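Local coordinates for protein AT5g51070/K3K7_27 (Arabidopsis thaliana, PDB 5GKM) that probably works as an ATP-dependent Clp-family chaperone, the ClpD partner of a Clp protease, represented here by its all-helical N-terminal domain, at residues G41-D46 with S55-D60; Q50-S55 with N147-A152; D76-E81 with V130-A135; V33-L38 with S96-R101. One frame throughout, in Å; residues are numbered along the deposited sequence. Where two conformers were deposited one is given.

Interaction 1. Residues G41-D46 with S55-D60; sequences GLIAED and SGITID
I43, close to the C-terminal end of helix 35-45, spreads its two branches against the chain that leads into helix 59-71. No polar bond joins the two segments; methyls meet methyls and backbone, and the tight part is the seam along this one side chain. With CG1 beside the backbone N (chi1 -65°), CG2 falls anti to that nitrogen and settles on the backbone where the next helix begins: I43 CG2 lies 3.6 Å from I59 N and 3.8 Å from T58 C. The longer branch turns elsewhere and brings I43 CD1 to 3.8 Å from I57 CG2, the two isoleucines crossing at about a right angle. I43 itself is buried, clamped between the helix start and the residue two before it.

Packing relaxes toward the surface. I59 folds its delta carbon back over the neighbouring helix turn, with I59 CD1 3.9 Å from A44 N and 4.0 Å from A44 CB; both residues remain partly exposed. T58 holds the N-cap position of helix 59-71, yet its side chain makes no capping bond. Just upstream, an ST turn shapes the approach: S55 OG accepts from I57 N at 3.1 Å, spanning G56, which has a positive phi. D60, further out, pairs with R63 in its own helix.

On its inner side this helix-loop-helix corner of the Clp N-terminal domain meets several neighbours. F52 of the connecting loop packs on I43, I57 reaches L139 and L142 of helix 134-142, and A44 touches F20 of helix 12-27.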
loop_
_atom_site.group_PDB
_atom_site.type_symbol
_atom_site.label_atom_id
_atom_site.label_comp_id
_atom_site.label_asym_id
_atom_site.label_seq_id
_atom_site.Cartn_x
_atom_site.Cartn_y
_atom_site.Cartn_z
ATOM N N GLY A 41 -1.313 4.646 2.088
ATOM C CA GLY A 41 -0.005 5.224 2.128
ATOM C C GLY A 41 0.607 5.486 0.766
ATOM O O GLY A 41 1.238 6.447 0.554
ATOM N N LEU A 42 0.396 4.543 -0.134
ATOM C CA LEU A 42 0.864 4.719 -1.492
ATOM C C LEU A 42 0.179 5.846 -2.209
ATOM O O LEU A 42 0.792 6.561 -2.904
ATOM C CB LEU A 42 0.676 3.436 -2.311
ATOM C CG LEU A 42 1.553 2.243 -1.899
ATOM C CD1 LEU A 42 0.993 0.974 -2.507
ATOM C CD2 LEU A 42 3.013 2.388 -2.250
ATOM N N ILE A 43 -1.112 5.941 -2.019
ATOM C CA ILE A 43 -1.874 7.054 -2.574
ATOM C C ILE A 43 -1.430 8.394 -1.997
ATOM O O ILE A 43 -1.227 9.313 -2.715
ATOM C CB ILE A 43 -3.404 6.862 -2.409
ATOM C CG1 ILE A 43 -3.864 5.647 -3.222
ATOM C CG2 ILE A 43 -4.173 8.094 -2.843
ATOM C CD1 ILE A 43 -5.222 5.155 -2.880
ATOM N N ALA A 44 -1.228 8.417 -0.702
ATOM C CA ALA A 44 -0.792 9.641 -0.084
ATOM C C ALA A 44 0.589 10.104 -0.574
ATOM O O ALA A 44 0.884 11.258 -0.616
ATOM C CB ALA A 44 -0.809 9.514 1.424
ATOM N N GLU A 45 1.469 9.165 -0.801
ATOM C CA GLU A 45 2.809 9.475 -1.216
ATOM C C GLU A 45 2.933 9.976 -2.662
ATOM O O GLU A 45 3.771 10.776 -2.953
ATOM C CB GLU A 45 3.736 8.294 -0.922
ATOM C CG GLU A 45 5.219 8.541 -1.117
ATOM C CD GLU A 45 5.634 8.560 -2.568
ATOM O OE1 GLU A 45 5.012 7.899 -3.376
ATOM O OE2 GLU A 45 6.613 9.221 -2.817
ATOM N N ASP A 46 2.105 9.434 -3.543
ATOM C CA ASP A 46 2.331 9.657 -4.963
ATOM C C ASP A 46 2.040 11.130 -5.318
ATOM O O ASP A 46 1.015 11.592 -5.061
ATOM C CB ASP A 46 1.455 8.664 -5.730
ATOM C CG ASP A 46 1.705 8.639 -7.219
ATOM O OD1 ASP A 46 2.424 9.452 -7.726
ATOM O OD2 ASP A 46 1.200 7.746 -7.804
ATOM N N SER A 55 -4.297 7.597 -12.219
ATOM C CA SER A 55 -5.673 7.179 -12.238
ATOM C C SER A 55 -6.752 8.174 -11.837
ATOM O O SER A 55 -7.915 7.844 -11.879
ATOM C CB SER A 55 -5.833 6.009 -11.293
ATOM O OG SER A 55 -5.811 6.455 -9.974
ATOM N N GLY A 56 -6.376 9.325 -11.341
ATOM C CA GLY A 56 -7.365 10.221 -10.811
ATOM C C GLY A 56 -7.864 9.923 -9.402
ATOM O O GLY A 56 -8.678 10.613 -8.886
ATOM N N ILE A 57 -7.356 8.862 -8.803
ATOM C CA ILE A 57 -7.645 8.580 -7.428
ATOM C C ILE A 57 -6.902 9.537 -6.535
ATOM O O ILE A 57 -5.783 9.757 -6.727
ATOM C CB ILE A 57 -7.268 7.142 -7.065
ATOM C CG1 ILE A 57 -8.241 6.178 -7.703
ATOM C CG2 ILE A 57 -7.316 6.897 -5.564
ATOM C CD1 ILE A 57 -7.802 4.747 -7.642
ATOM N N THR A 58 -7.578 10.033 -5.523
ATOM C CA THR A 58 -6.995 10.940 -4.563
ATOM C C THR A 58 -7.196 10.412 -3.174
ATOM O O THR A 58 -8.063 9.658 -2.964
ATOM C CB THR A 58 -7.635 12.365 -4.577
ATOM O OG1 THR A 58 -9.031 12.283 -4.376
ATOM C CG2 THR A 58 -7.345 13.041 -5.837
ATOM N N ILE A 59 -6.371 10.876 -2.250
ATOM C CA ILE A 59 -6.360 10.363 -0.905
ATOM C C ILE A 59 -7.679 10.549 -0.139
ATOM O O ILE A 59 -8.095 9.665 0.539
ATOM C CB ILE A 59 -5.126 10.875 -0.136
ATOM C CG1 ILE A 59 -4.988 10.187 1.199
ATOM C CG2 ILE A 59 -5.130 12.388 0.026
ATOM C CD1 ILE A 59 -4.689 8.724 1.130
ATOM N N ASP A 60 -8.327 11.683 -0.299
ATOM C CA ASP A 60 -9.566 11.851 0.423
ATOM C C ASP A 60 -10.654 10.903 0.049
ATOM O O ASP A 60 -11.338 10.376 0.864
ATOM C CB ASP A 60 -10.016 13.310 0.366
ATOM C CG ASP A 60 -9.146 14.210 1.254
ATOM O OD1 ASP A 60 -8.819 13.851 2.422
ATOM O OD2 ASP A 60 -8.730 15.243 0.731
#

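Interaction 2. Residues Q50-S55 with N147-A152; sequences QGFLGS and NLLTAA
L53 and A152 bring their CA atoms to 6.1 Å where the loop after helix 35-45 passes helix 146-158, and the loop turns tightly there, with positive phi at L53 (54°) and at G54. L149 fills the join with both of its methyls. Its CD2 sits 3.6 Å from S55 CB, while L149 CD1 reaches obliquely to the F52 ring, 4.2 Å from CE2. L53 comes the other way: its CD1 rests 3.6 Å from L149 O on the helix backbone, and the same methyl covers one face of F52, toward the rim. One helical turn on, A152 CB packs 3.7 Å from L53 O.

In the fold, this is the loop of a helix-loop-helix unit docking on the last helix of the Clp N-terminal domain. The loop keeps its shape through its own bonds. F52 O is gripped twice, by S55 N and, in the carbonyl plane, by S55 OG at 2.7 Å; chi1 of 75° places that hydroxyl between the serine's backbone N and carbonyl carbon and swings it back toward F52. D46 OD2 accepts from L53 N and forms a salt bridge with R156 of the docked helix. Deeper in, F128 of helix 120-130 packs against both F52 and L149.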
loop_
_atom_site.group_PDB
_atom_site.type_symbol
_atom_site.label_atom_id
_atom_site.label_comp_id
_atom_site.label_asym_id
_atom_site.label_seq_id
_atom_site.Cartn_x
_atom_site.Cartn_y
_atom_site.Cartn_z
ATOM N N GLN A 50 -1.671 13.633 -11.950
ATOM C CA GLN A 50 -2.823 12.920 -12.490
ATOM C C GLN A 50 -3.407 11.877 -11.502
ATOM O O GLN A 50 -4.202 11.090 -11.846
ATOM C CB GLN A 50 -2.463 12.257 -13.812
ATOM C CG GLN A 50 -1.913 13.228 -14.835
ATOM C CD GLN A 50 -2.895 14.344 -15.078
ATOM O OE1 GLN A 50 -4.079 14.113 -15.049
ATOM N NE2 GLN A 50 -2.409 15.565 -15.270
ATOM N N GLY A 51 -2.967 11.967 -10.256
ATOM C CA GLY A 51 -3.459 11.096 -9.212
ATOM C C GLY A 51 -2.658 9.815 -9.134
ATOM O O GLY A 51 -1.716 9.675 -9.819
ATOM N N PHE A 52 -3.068 8.916 -8.244
ATOM C CA PHE A 52 -2.295 7.724 -7.945
ATOM C C PHE A 52 -2.190 6.869 -9.220
ATOM O O PHE A 52 -3.149 6.509 -9.772
ATOM C CB PHE A 52 -3.061 6.943 -6.854
ATOM C CG PHE A 52 -2.511 5.567 -6.524
ATOM C CD1 PHE A 52 -1.257 5.410 -6.054
ATOM C CD2 PHE A 52 -3.310 4.459 -6.660
ATOM C CE1 PHE A 52 -0.774 4.175 -5.714
ATOM C CE2 PHE A 52 -2.840 3.219 -6.324
ATOM C CZ PHE A 52 -1.562 3.085 -5.873
ATOM N N LEU A 53 -0.964 6.657 -9.620
ATOM C CA LEU A 53 -0.624 5.883 -10.808
ATOM C C LEU A 53 -1.361 6.440 -12.045
ATOM O O LEU A 53 -1.660 5.736 -12.965
ATOM C CB LEU A 53 -0.871 4.395 -10.577
ATOM C CG LEU A 53 0.118 3.733 -9.639
ATOM C CD1 LEU A 53 -0.347 2.350 -9.289
ATOM C CD2 LEU A 53 1.500 3.683 -10.235
ATOM N N GLY A 54 -1.641 7.725 -11.997
ATOM C CA GLY A 54 -2.245 8.440 -13.096
ATOM C C GLY A 54 -3.713 8.207 -13.222
ATOM O O GLY A 54 -4.299 8.558 -14.219
ATOM N N SER A 55 -4.297 7.597 -12.219
ATOM C CA SER A 55 -5.673 7.179 -12.238
ATOM C C SER A 55 -6.752 8.174 -11.837
ATOM O O SER A 55 -7.915 7.844 -11.879
ATOM C CB SER A 55 -5.833 6.009 -11.293
ATOM O OG SER A 55 -5.811 6.455 -9.974
ATOM N N ASN A 147 -6.031 -4.088 -12.420
ATOM C CA ASN A 147 -5.034 -4.546 -13.376
ATOM C C ASN A 147 -4.416 -3.438 -14.218
ATOM O O ASN A 147 -3.268 -3.479 -14.526
ATOM C CB ASN A 147 -5.569 -5.708 -14.176
ATOM C CG ASN A 147 -5.893 -6.918 -13.295
ATOM O OD1 ASN A 147 -5.263 -7.159 -12.283
ATOM N ND2 ASN A 147 -6.875 -7.623 -13.663
ATOM N N LEU A 148 -5.226 -2.446 -14.554
ATOM C CA LEU A 148 -4.721 -1.253 -15.210
ATOM C C LEU A 148 -3.754 -0.461 -14.332
ATOM O O LEU A 148 -2.839 0.088 -14.799
ATOM C CB LEU A 148 -5.829 -0.323 -15.702
ATOM C CG LEU A 148 -6.555 -0.737 -16.971
ATOM C CD1 LEU A 148 -7.719 0.194 -17.270
ATOM C CD2 LEU A 148 -5.573 -0.744 -18.117
ATOM N N LEU A 149 -4.056 -0.394 -13.057
ATOM C CA LEU A 149 -3.115 0.220 -12.135
ATOM C C LEU A 149 -1.798 -0.543 -12.010
ATOM O O LEU A 149 -0.790 0.045 -11.964
ATOM C CB LEU A 149 -3.727 0.435 -10.745
ATOM C CG LEU A 149 -4.925 1.331 -10.605
ATOM C CD1 LEU A 149 -5.334 1.461 -9.164
ATOM C CD2 LEU A 149 -4.574 2.699 -11.045
ATOM N N THR A 150 -1.867 -1.864 -11.981
ATOM C CA THR A 150 -0.644 -2.638 -11.946
ATOM C C THR A 150 0.211 -2.384 -13.192
ATOM O O THR A 150 1.378 -2.229 -13.132
ATOM C CB THR A 150 -0.948 -4.140 -11.883
ATOM O OG1 THR A 150 -1.831 -4.410 -10.821
ATOM C CG2 THR A 150 0.342 -4.991 -11.743
ATOM N N ALA A 151 -0.462 -2.312 -14.319
ATOM C CA ALA A 151 0.217 -2.016 -15.554
ATOM C C ALA A 151 0.842 -0.664 -15.551
ATOM O O ALA A 151 1.935 -0.528 -15.970
ATOM C CB ALA A 151 -0.702 -2.176 -16.753
ATOM N N ALA A 152 0.125 0.316 -15.020
ATOM C CA ALA A 152 0.663 1.630 -14.927
ATOM C C ALA A 152 1.921 1.667 -14.046
ATOM O O ALA A 152 2.787 2.403 -14.299
ATOM C CB ALA A 152 -0.375 2.620 -14.408
#

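Interaction 3. Residues D76-E81 with V130-A135; sequences DSKQEE and VDDGSA
An Asx turn at D76, within a type I beta turn to Q79, faces the Asx turns at D131 and D132 that lead into helix 134-142, and K78 and Q79 make the crossing to D132 and S134. K78 bends at chi3 and chi4, laying its CE 3.8 Å from D132 O while its NZ curls back to a salt bridge with D76 OD1 at 2.9 Å, on the syn lone pair. The same D76 oxygen takes K78 N from above the carboxylate plane, which pins turn and lysine together.

Here the loop after helix 59-71 of the Clp N-terminal domain meets the start of helix 134-142, and water supplies the links. One water donates to D76 OD2 and to S134 OG (2.8 Å) and accepts from K78 NZ. A second donates to K78 O and, at 2.8 Å, to D132 OD2. Q79 NE2 lies 3.1 Å from S134 OG at an angle unfit for a hydrogen bond; its amide lies nearly coplanar with the D132 carboxylate without bonding to it, and OE1 is bonded to Q36. D131 OD2 receives A135 N on its syn lone pair; T35 OG1 is a further partner. On the loop side, D76 OD2 accepts from W70 NE1.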
loop_
_atom_site.group_PDB
_atom_site.type_symbol
_atom_site.label_atom_id
_atom_site.label_comp_id
_atom_site.label_asym_id
_atom_site.label_seq_id
_atom_site.Cartn_x
_atom_site.Cartn_y
_atom_site.Cartn_z
ATOM N N ASP A 76 -14.038 -6.896 9.643
ATOM C CA ASP A 76 -13.499 -7.892 8.739
ATOM C C ASP A 76 -12.906 -9.063 9.521
ATOM O O ASP A 76 -11.960 -8.897 10.252
ATOM C CB ASP A 76 -12.408 -7.212 7.897
ATOM C CG ASP A 76 -11.870 -8.078 6.755
ATOM O OD1 ASP A 76 -12.093 -9.269 6.746
ATOM O OD2 ASP A 76 -11.224 -7.535 5.865
ATOM N N SER A 77 -13.464 -10.249 9.321
ATOM C CA SER A 77 -13.076 -11.419 10.083
ATOM C C SER A 77 -11.630 -11.791 9.884
ATOM O O SER A 77 -11.036 -12.410 10.712
ATOM C CB SER A 77 -13.942 -12.604 9.687
ATOM O OG SER A 77 -15.293 -12.432 10.083
ATOM N N LYS A 78 -11.096 -11.365 8.759
ATOM C CA LYS A 78 -9.750 -11.696 8.329
ATOM C C LYS A 78 -8.680 -10.842 8.966
ATOM O O LYS A 78 -7.540 -11.061 8.743
ATOM C CB LYS A 78 -9.628 -11.535 6.800
ATOM C CG LYS A 78 -10.334 -12.571 5.993
ATOM C CD LYS A 78 -9.917 -12.481 4.564
ATOM C CE LYS A 78 -10.124 -11.079 4.026
ATOM N NZ LYS A 78 -11.463 -10.503 4.228
ATOM N N GLN A 79 -9.067 -9.838 9.724
ATOM C CA GLN A 79 -8.141 -8.834 10.204
ATOM C C GLN A 79 -8.237 -8.711 11.706
ATOM O O GLN A 79 -8.550 -7.709 12.230
ATOM C CB GLN A 79 -8.383 -7.464 9.511
ATOM C CG GLN A 79 -8.393 -7.538 7.992
ATOM C CD GLN A 79 -8.134 -6.206 7.288
ATOM O OE1 GLN A 79 -8.244 -5.173 7.866
ATOM N NE2 GLN A 79 -7.814 -6.282 6.000
ATOM N N GLU A 80 -7.860 -9.790 12.364
ATOM C CA GLU A 80 -7.852 -9.846 13.809
ATOM C C GLU A 80 -6.576 -10.462 14.326
ATOM O O GLU A 80 -6.592 -11.181 15.272
ATOM C CB GLU A 80 -9.062 -10.624 14.324
ATOM C CG GLU A 80 -10.368 -9.985 13.919
ATOM C CD GLU A 80 -11.555 -10.487 14.696
ATOM O OE1 GLU A 80 -11.402 -11.300 15.546
ATOM O OE2 GLU A 80 -12.624 -10.018 14.426
ATOM N N GLU A 81 -5.469 -10.139 13.685
ATOM C CA GLU A 81 -4.182 -10.586 14.153
ATOM C C GLU A 81 -3.878 -9.926 15.455
ATOM O O GLU A 81 -4.220 -8.811 15.677
ATOM C CB GLU A 81 -3.080 -10.296 13.115
ATOM C CG GLU A 81 -3.161 -11.209 11.938
ATOM C CD GLU A 81 -2.438 -10.719 10.694
ATOM O OE1 GLU A 81 -1.387 -10.200 10.828
ATOM O OE2 GLU A 81 -2.988 -10.964 9.636
ATOM N N VAL A 130 -0.715 -10.036 -4.624
ATOM C CA VAL A 130 -0.601 -11.010 -3.544
ATOM C C VAL A 130 -1.330 -10.724 -2.235
ATOM O O VAL A 130 -1.065 -11.380 -1.257
ATOM C CB VAL A 130 0.869 -11.346 -3.214
ATOM C CG1 VAL A 130 1.591 -11.779 -4.456
ATOM C CG2 VAL A 130 1.558 -10.198 -2.524
ATOM N N ASP A 131 -2.221 -9.744 -2.229
ATOM C CA ASP A 131 -2.904 -9.403 -0.990
ATOM C C ASP A 131 -4.169 -10.237 -0.695
ATOM O O ASP A 131 -4.422 -11.163 -1.381
ATOM C CB ASP A 131 -3.120 -7.886 -0.793
ATOM C CG ASP A 131 -4.530 -7.422 -1.137
ATOM O OD1 ASP A 131 -5.083 -8.055 -2.004
ATOM O OD2 ASP A 131 -5.021 -6.440 -0.594
ATOM N N ASP A 132 -4.884 -9.869 0.357
ATOM C CA ASP A 132 -6.025 -10.657 0.899
ATOM C C ASP A 132 -7.361 -10.286 0.296
ATOM O O ASP A 132 -8.375 -10.780 0.708
ATOM C CB ASP A 132 -6.118 -10.631 2.433
ATOM C CG ASP A 132 -6.403 -9.264 2.994
ATOM O OD1 ASP A 132 -6.508 -8.353 2.216
ATOM O OD2 ASP A 132 -6.514 -9.133 4.221
ATOM N N GLY A 133 -7.322 -9.467 -0.727
ATOM C CA GLY A 133 -8.475 -8.929 -1.367
ATOM C C GLY A 133 -8.882 -7.556 -0.889
ATOM O O GLY A 133 -9.722 -6.947 -1.448
ATOM N N SER A 134 -8.217 -7.078 0.140
ATOM C CA SER A 134 -8.545 -5.777 0.686
ATOM C C SER A 134 -8.341 -4.637 -0.278
ATOM O O SER A 134 -9.184 -3.835 -0.394
ATOM C CB SER A 134 -7.782 -5.526 1.984
ATOM O OG SER A 134 -8.051 -6.551 2.885
ATOM N N ALA A 135 -7.244 -4.622 -0.987
ATOM C CA ALA A 135 -7.028 -3.514 -1.922
ATOM C C ALA A 135 -8.078 -3.434 -3.006
ATOM O O ALA A 135 -8.523 -2.393 -3.347
ATOM C CB ALA A 135 -5.635 -3.591 -2.547
HETATM O O HOH W 1 -10.569 -7.652 3.204
HETATM O O HOH W 2 -5.671 -10.530 6.535
#

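Interaction 4. Residues V33-L38 with S96-R101; sequences VYTQHL and SISTKR
V33 and S96 join two helix starts side by side in the Clp N-terminal fold, Y34 holding the N-cap position of helix 35-45 and S96 that of helix 97-112. V33 O is the shared acceptor: S96 N donates to it at 2.9 Å, tilted 24° from the carbonyl plane, and T99 OG1 donates, also at 2.9 Å, from above the opposite face. T99 can do this because chi1 of -58° turns OG1 anti to its carbonyl carbon and toward the other helix, leaving CG2 to pack on L38.

With chi1 of -75° setting CG beside its backbone N, Y34 lays its ring beneath S96. S96 CB stands over one face, offset toward the rim, in a CH-pi contact 3.7 Å from the ring centroid. Y34 OH accepts from E81 N, which ties down the far end of the ring. At the other end, Y34 N donates to H37 ND1 close to the imidazole plane.

T35 and T99 slide past each other in opposite directions, with T35 CG2 3.7 Å from T99 OG1. T35 N donates to a water 3.0 Å away that lies in the plane of the Y34 ring, at its edge.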
loop_
_atom_site.group_PDB
_atom_site.type_symbol
_atom_site.label_atom_id
_atom_site.label_comp_id
_atom_site.label_asym_id
_atom_site.label_seq_id
_atom_site.Cartn_x
_atom_site.Cartn_y
_atom_site.Cartn_z
ATOM N N VAL A 33 -1.100 -2.323 10.486
ATOM C CA VAL A 33 -1.287 -1.889 9.123
ATOM C C VAL A 33 -1.671 -3.086 8.261
ATOM O O VAL A 33 -0.940 -3.997 8.124
ATOM C CB VAL A 33 0.040 -1.373 8.562
ATOM C CG1 VAL A 33 -0.107 -0.974 7.120
ATOM C CG2 VAL A 33 0.524 -0.197 9.357
ATOM N N TYR A 34 -2.864 -3.047 7.717
ATOM C CA TYR A 34 -3.316 -4.042 6.793
ATOM C C TYR A 34 -3.219 -3.468 5.362
ATOM O O TYR A 34 -2.818 -2.381 5.191
ATOM C CB TYR A 34 -4.708 -4.544 7.128
ATOM C CG TYR A 34 -4.800 -5.478 8.310
ATOM C CD1 TYR A 34 -4.855 -5.006 9.583
ATOM C CD2 TYR A 34 -4.854 -6.822 8.113
ATOM C CE1 TYR A 34 -4.952 -5.872 10.648
ATOM C CE2 TYR A 34 -4.947 -7.710 9.166
ATOM C CZ TYR A 34 -4.974 -7.225 10.435
ATOM O OH TYR A 34 -5.108 -8.107 11.471
ATOM N N THR A 35 -3.540 -4.267 4.368
ATOM C CA THR A 35 -3.195 -3.891 3.020
ATOM C C THR A 35 -3.959 -2.702 2.485
ATOM O O THR A 35 -3.481 -2.024 1.661
ATOM C CB THR A 35 -3.180 -5.065 2.032
ATOM O OG1 THR A 35 -4.404 -5.761 2.080
ATOM C CG2 THR A 35 -2.074 -5.953 2.390
ATOM N N GLN A 36 -5.179 -2.522 2.951
ATOM C CA GLN A 36 -5.907 -1.323 2.564
ATOM C C GLN A 36 -5.227 -0.034 3.091
ATOM O O GLN A 36 -5.335 0.986 2.527
ATOM C CB GLN A 36 -7.394 -1.380 2.951
ATOM C CG GLN A 36 -7.680 -1.283 4.438
ATOM C CD GLN A 36 -7.646 -2.610 5.152
ATOM O OE1 GLN A 36 -7.079 -3.560 4.696
ATOM N NE2 GLN A 36 -8.295 -2.647 6.284
ATOM N N HIS A 37 -4.588 -0.145 4.235
ATOM C CA HIS A 37 -3.828 0.947 4.764
ATOM C C HIS A 37 -2.582 1.253 3.978
ATOM O O HIS A 37 -2.194 2.360 3.827
ATOM C CB HIS A 37 -3.543 0.771 6.245
ATOM C CG HIS A 37 -4.741 0.338 7.021
ATOM N ND1 HIS A 37 -4.772 -0.781 7.765
ATOM C CD2 HIS A 37 -5.990 0.914 7.130
ATOM C CE1 HIS A 37 -5.977 -0.906 8.307
ATOM N NE2 HIS A 37 -6.719 0.140 7.928
ATOM N N LEU A 38 -1.944 0.193 3.529
ATOM C CA LEU A 38 -0.808 0.349 2.647
ATOM C C LEU A 38 -1.239 1.060 1.342
ATOM O O LEU A 38 -0.547 1.862 0.837
ATOM C CB LEU A 38 -0.204 -1.017 2.338
ATOM C CG LEU A 38 1.006 -0.954 1.424
ATOM C CD1 LEU A 38 2.132 -0.079 1.978
ATOM C CD2 LEU A 38 1.497 -2.352 1.129
ATOM N N SER A 96 0.653 -6.209 9.209
ATOM C CA SER A 96 -0.025 -7.478 9.190
ATOM C C SER A 96 0.705 -8.513 8.343
ATOM O O SER A 96 1.528 -8.197 7.611
ATOM C CB SER A 96 -1.431 -7.322 8.683
ATOM O OG SER A 96 -1.462 -7.120 7.344
ATOM N N ILE A 97 0.337 -9.782 8.515
ATOM C CA ILE A 97 0.941 -10.828 7.733
ATOM C C ILE A 97 0.686 -10.523 6.280
ATOM O O ILE A 97 1.546 -10.641 5.511
ATOM C CB ILE A 97 0.274 -12.163 8.076
ATOM C CG1 ILE A 97 0.752 -12.584 9.441
ATOM C CG2 ILE A 97 0.597 -13.253 7.074
ATOM C CD1 ILE A 97 -0.165 -13.599 10.101
ATOM N N SER A 98 -0.537 -10.153 5.977
ATOM C CA SER A 98 -0.771 -9.793 4.442
ATOM C C SER A 98 0.193 -8.620 3.874
ATOM O O SER A 98 0.676 -8.686 2.825
ATOM C CB SER A 98 -2.259 -9.444 4.288
ATOM O OG SER A 98 -2.694 -8.452 5.235
ATOM N N THR A 99 0.317 -7.609 4.726
ATOM C CA THR A 99 1.144 -6.522 4.384
ATOM C C THR A 99 2.589 -7.002 4.237
ATOM O O THR A 99 3.232 -6.592 3.368
ATOM C CB THR A 99 1.018 -5.361 5.410
ATOM O OG1 THR A 99 -0.327 -4.971 5.459
ATOM C CG2 THR A 99 1.899 -4.196 4.997
ATOM N N LYS A 100 3.048 -7.839 5.141
ATOM C CA LYS A 100 4.395 -8.324 5.033
ATOM C C LYS A 100 4.599 -9.151 3.753
ATOM O O LYS A 100 5.645 -9.182 3.188
ATOM C CB LYS A 100 4.791 -9.137 6.266
ATOM C CG LYS A 100 4.917 -8.297 7.532
ATOM C CD LYS A 100 5.247 -9.190 8.730
ATOM C CE LYS A 100 5.356 -8.503 10.068
ATOM N NZ LYS A 100 6.489 -7.550 10.098
ATOM N N ARG A 101 3.575 -9.861 3.395
ATOM C CA ARG A 101 3.609 -10.656 2.200
ATOM C C ARG A 101 3.783 -9.733 1.006
ATOM O O ARG A 101 4.524 -10.002 0.141
ATOM C CB ARG A 101 2.350 -11.476 2.083
ATOM C CG ARG A 101 2.281 -12.294 0.838
ATOM C CD ARG A 101 1.221 -13.379 0.866
ATOM N NE ARG A 101 0.989 -13.855 -0.509
ATOM C CZ ARG A 101 -0.048 -14.562 -0.945
ATOM N NH1 ARG A 101 -0.992 -14.963 -0.137
ATOM N NH2 ARG A 101 -0.142 -14.874 -2.217
HETATM O O HOH W 3 -4.645 -7.067 4.501
#

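How the interactions relate
From the N terminus, helix 35-45 is met first at its start, in interaction 4, and then at its end, in interaction 1, whose short loop to helix 59-71 nests inside the larger one closed at 96-101. Interaction 2 starts within the loop of interaction 1, crosses it, shares S55 and runs on to the last helix, enclosing interaction 3. Interaction 2 also crosses interaction 4. Interaction 3 crosses interaction 4 and touches it, through E81 OE1 with I97 N. Interactions 1 and 2 tie one side of the domain, interactions 3 and 4 the other; the centres of 1 and 4 are about 17 Å apart, joined through helix 35-45.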